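PDB 1SU0: iron-sulfur cluster assembly scaffold protein IscU from Streptococcus pyogenes, which binds a zinc ion and probably serves as the scaffold on which IscS builds iron-sulfur clusters for transfer to other proteins. Local coordinates for residues Pro21-Gln26 / Ile55-Phe60. Residues are numbered along the deposited sequence; the frame is centred on the assembly and turned at random.
Sequences PHHHGQ and IEDIAF
H24 and F60 form a single beta bridge, their CA atoms 4.9 Å apart, by which the loop after helix 8-19 pairs with 55-63, an outermost strand of the three-stranded antiparallel sheet in this NifU-like scaffold domain. F60 N donates to H23 O at 3.0 Å, and G25 N gives a weak hydrogen bond to F60 O, 128° at the hydrogen. G25 suits this loop position because, at its backbone angles, a side chain would press on the carbonyl oxygen of H24; its own O rests against the small CB of A59.

The F60 ring comes back against 21-24 and also touches S72 of helix 66-79; flat and buried, it is broad enough to meet both P21 and H24. H24 offers it a ring edge in a T-shaped stack, planes at 70° and centroids 5.1 Å apart, with ND1 above the phenyl face near its rim. That imidazole gets there because CG stands anti to the backbone N (chi1 -165°), which turns the side chain back toward the strand. P21, compact and apolar, sets CB 3.7 Å from F60 CZ, while H22 O lies at the ring edge, near its plane. Two residues earlier on the strand, the H23 and I58 side chains cross at about a right angle, and H23 suits the place by having a ring nitrogen that can donate: ND1 gives a weak hydrogen bond to I58 O while lying 3.4 Å from I58 CG2.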
ATOM      1  N   PRO A  21       4.108  -6.124   9.755  1.00 23.66           N
ATOM      2  CA  PRO A  21       3.029  -5.653   8.883  1.00 23.38           C
ATOM      3  C   PRO A  21       1.639  -5.704   9.500  1.00 23.11           C
ATOM      4  O   PRO A  21       1.303  -6.632  10.227  1.00 22.89           O
ATOM      5  CB  PRO A  21       3.091  -6.617   7.699  1.00 23.26           C
ATOM      6  CG  PRO A  21       4.508  -7.030   7.651  1.00 23.88           C
ATOM      7  CD  PRO A  21       5.007  -7.055   9.044  1.00 23.38           C
ATOM      8  N   HIS A  22       0.856  -4.682   9.178  1.00 22.91           N
ATOM      9  CA  HIS A  22      -0.537  -4.556   9.547  1.00 22.98           C
ATOM     10  C   HIS A  22      -1.386  -5.282   8.530  1.00 23.49           C
ATOM     11  O   HIS A  22      -1.021  -5.374   7.352  1.00 23.50           O
ATOM     12  CB  HIS A  22      -0.923  -3.084   9.504  1.00 23.06           C
ATOM     13  CG  HIS A  22      -0.287  -2.272  10.575  1.00 23.14           C
ATOM     14  ND1 HIS A  22       0.656  -2.788  11.432  1.00 22.91           N
ATOM     15  CD2 HIS A  22      -0.486  -0.990  10.955  1.00 24.42           C
ATOM     16  CE1 HIS A  22       1.020  -1.855  12.293  1.00 24.58           C
ATOM     17  NE2 HIS A  22       0.345  -0.751  12.021  1.00 25.62           N
ATOM     18  N   HIS A  23      -2.537  -5.776   8.962  1.00 23.87           N
ATOM     19  CA  HIS A  23      -3.431  -6.481   8.057  1.00 24.56           C
ATOM     20  C   HIS A  23      -2.640  -7.510   7.226  1.00 24.69           C
ATOM     21  O   HIS A  23      -2.707  -7.505   5.992  1.00 24.06           O
ATOM     22  CB  HIS A  23      -4.159  -5.478   7.149  1.00 24.93           C
ATOM     23  CG  HIS A  23      -5.002  -4.492   7.896  1.00 26.30           C
ATOM     24  ND1 HIS A  23      -6.292  -4.187   7.524  1.00 28.15           N
ATOM     25  CD2 HIS A  23      -4.746  -3.752   9.004  1.00 27.56           C
ATOM     26  CE1 HIS A  23      -6.793  -3.299   8.365  1.00 28.82           C
ATOM     27  NE2 HIS A  23      -5.874  -3.019   9.273  1.00 28.43           N
ATOM     28  N   HIS A  24      -1.875  -8.360   7.921  1.00 24.90           N
ATOM     29  CA  HIS A  24      -1.016  -9.354   7.287  1.00 25.40           C
ATOM     30  C   HIS A  24      -1.729 -10.691   7.311  1.00 25.77           C
ATOM     31  O   HIS A  24      -2.586 -10.923   8.154  1.00 25.93           O
ATOM     32  CB  HIS A  24       0.318  -9.471   8.035  1.00 25.69           C
ATOM     33  CG  HIS A  24       1.396 -10.185   7.269  1.00 26.60           C
ATOM     34  ND1 HIS A  24       1.749  -9.849   5.976  1.00 27.59           N
ATOM     35  CD2 HIS A  24       2.203 -11.215   7.623  1.00 27.36           C
ATOM     36  CE1 HIS A  24       2.730 -10.640   5.570  1.00 28.34           C
ATOM     37  NE2 HIS A  24       3.015 -11.485   6.546  1.00 27.98           N
ATOM     38  N   GLY A  25      -1.333 -11.586   6.413  1.00 26.01           N
ATOM     39  CA  GLY A  25      -2.041 -12.828   6.201  1.00 25.99           C
ATOM     40  C   GLY A  25      -3.052 -12.671   5.081  1.00 26.08           C
ATOM     41  O   GLY A  25      -2.971 -11.740   4.264  1.00 26.18           O
ATOM     42  N   GLN A  26      -4.007 -13.598   5.059  1.00 26.01           N
ATOM     43  CA  GLN A  26      -5.005 -13.706   4.000  1.00 25.76           C
ATOM     44  C   GLN A  26      -6.382 -13.890   4.618  1.00 25.72           C
ATOM     45  O   GLN A  26      -6.524 -14.565   5.641  1.00 25.85           O
ATOM     46  CB  GLN A  26      -4.695 -14.912   3.084  1.00 25.67           C
ATOM     47  CG  GLN A  26      -3.250 -14.974   2.540  1.00 24.80           C
ATOM     48  CD  GLN A  26      -3.016 -14.085   1.328  1.00 23.30           C
ATOM     49  OE1 GLN A  26      -2.562 -12.934   1.452  1.00 21.60           O
ATOM     50  NE2 GLN A  26      -3.308 -14.622   0.150  1.00 21.77           N
ATOM     51  N   ILE A  55     -14.846  -1.242   1.550  1.00 24.71           N
ATOM     52  CA  ILE A  55     -13.936  -2.334   1.879  1.00 24.72           C
ATOM     53  C   ILE A  55     -14.182  -2.751   3.338  1.00 24.97           C
ATOM     54  O   ILE A  55     -13.797  -2.052   4.273  1.00 24.92           O
ATOM     55  CB  ILE A  55     -12.459  -1.913   1.618  1.00 24.54           C
ATOM     56  CG1 ILE A  55     -12.209  -1.780   0.110  1.00 24.12           C
ATOM     57  CG2 ILE A  55     -11.474  -2.913   2.220  1.00 24.66           C
ATOM     58  CD1 ILE A  55     -10.989  -0.956  -0.258  1.00 23.07           C
ATOM     59  N   GLU A  56     -14.876  -3.876   3.514  1.00 25.19           N
ATOM     60  CA  GLU A  56     -15.105  -4.474   4.832  1.00 25.16           C
ATOM     61  C   GLU A  56     -13.761  -4.762   5.498  1.00 24.78           C
ATOM     62  O   GLU A  56     -13.473  -4.253   6.580  1.00 24.47           O
ATOM     63  CB  GLU A  56     -15.924  -5.777   4.697  1.00 25.43           C
ATOM     64  CG  GLU A  56     -17.005  -6.006   5.760  1.00 26.06           C
ATOM     65  CD  GLU A  56     -16.492  -6.616   7.060  1.00 26.93           C
ATOM     66  OE1 GLU A  56     -15.364  -7.171   7.081  1.00 26.96           O
ATOM     67  OE2 GLU A  56     -17.239  -6.553   8.068  1.00 27.39           O
ATOM     68  N   ASP A  57     -12.942  -5.574   4.833  1.00 24.48           N
ATOM     69  CA  ASP A  57     -11.635  -5.962   5.365  1.00 24.58           C
ATOM     70  C   ASP A  57     -10.602  -6.235   4.257  1.00 24.48           C
ATOM     71  O   ASP A  57     -10.955  -6.424   3.087  1.00 24.53           O
ATOM     72  CB  ASP A  57     -11.773  -7.182   6.300  1.00 24.45           C
ATOM     73  CG  ASP A  57     -10.676  -7.239   7.376  1.00 24.42           C
ATOM     74  OD1 ASP A  57     -10.334  -8.359   7.821  1.00 24.49           O
ATOM     75  OD2 ASP A  57     -10.094  -6.226   7.834  1.00 23.60           O
ATOM     76  N   ILE A  58      -9.329  -6.247   4.658  1.00 24.26           N
ATOM     77  CA  ILE A  58      -8.195  -6.409   3.746  1.00 23.98           C
ATOM     78  C   ILE A  58      -7.003  -7.072   4.442  1.00 24.30           C
ATOM     79  O   ILE A  58      -6.792  -6.895   5.646  1.00 23.97           O
ATOM     80  CB  ILE A  58      -7.789  -5.031   3.168  1.00 24.02           C
ATOM     81  CG1 ILE A  58      -6.773  -5.176   2.045  1.00 22.70           C
ATOM     82  CG2 ILE A  58      -7.290  -4.065   4.274  1.00 23.45           C
ATOM     83  CD1 ILE A  58      -6.656  -3.909   1.217  1.00 22.40           C
ATOM     84  N   ALA A  59      -6.235  -7.835   3.664  1.00 24.40           N
ATOM     85  CA  ALA A  59      -5.101  -8.593   4.167  1.00 24.87           C
ATOM     86  C   ALA A  59      -4.109  -8.891   3.051  1.00 25.16           C
ATOM     87  O   ALA A  59      -4.493  -9.052   1.882  1.00 25.21           O
ATOM     88  CB  ALA A  59      -5.572  -9.898   4.800  1.00 25.06           C
ATOM     89  N   PHE A  60      -2.833  -8.969   3.421  1.00 25.23           N
ATOM     90  CA  PHE A  60      -1.773  -9.220   2.456  1.00 25.42           C
ATOM     91  C   PHE A  60      -0.605 -10.060   2.988  1.00 25.92           C
ATOM     92  O   PHE A  60      -0.325 -10.135   4.190  1.00 25.59           O
ATOM     93  CB  PHE A  60      -1.232  -7.916   1.875  1.00 25.40           C
ATOM     94  CG  PHE A  60      -0.089  -7.354   2.652  1.00 25.17           C
ATOM     95  CD1 PHE A  60       1.224  -7.650   2.292  1.00 24.71           C
ATOM     96  CD2 PHE A  60      -0.328  -6.552   3.778  1.00 24.60           C
ATOM     97  CE1 PHE A  60       2.284  -7.166   3.030  1.00 23.80           C
ATOM     98  CE2 PHE A  60       0.710  -6.060   4.511  1.00 22.84           C
ATOM     99  CZ  PHE A  60       2.026  -6.364   4.143  1.00 24.46           C
TER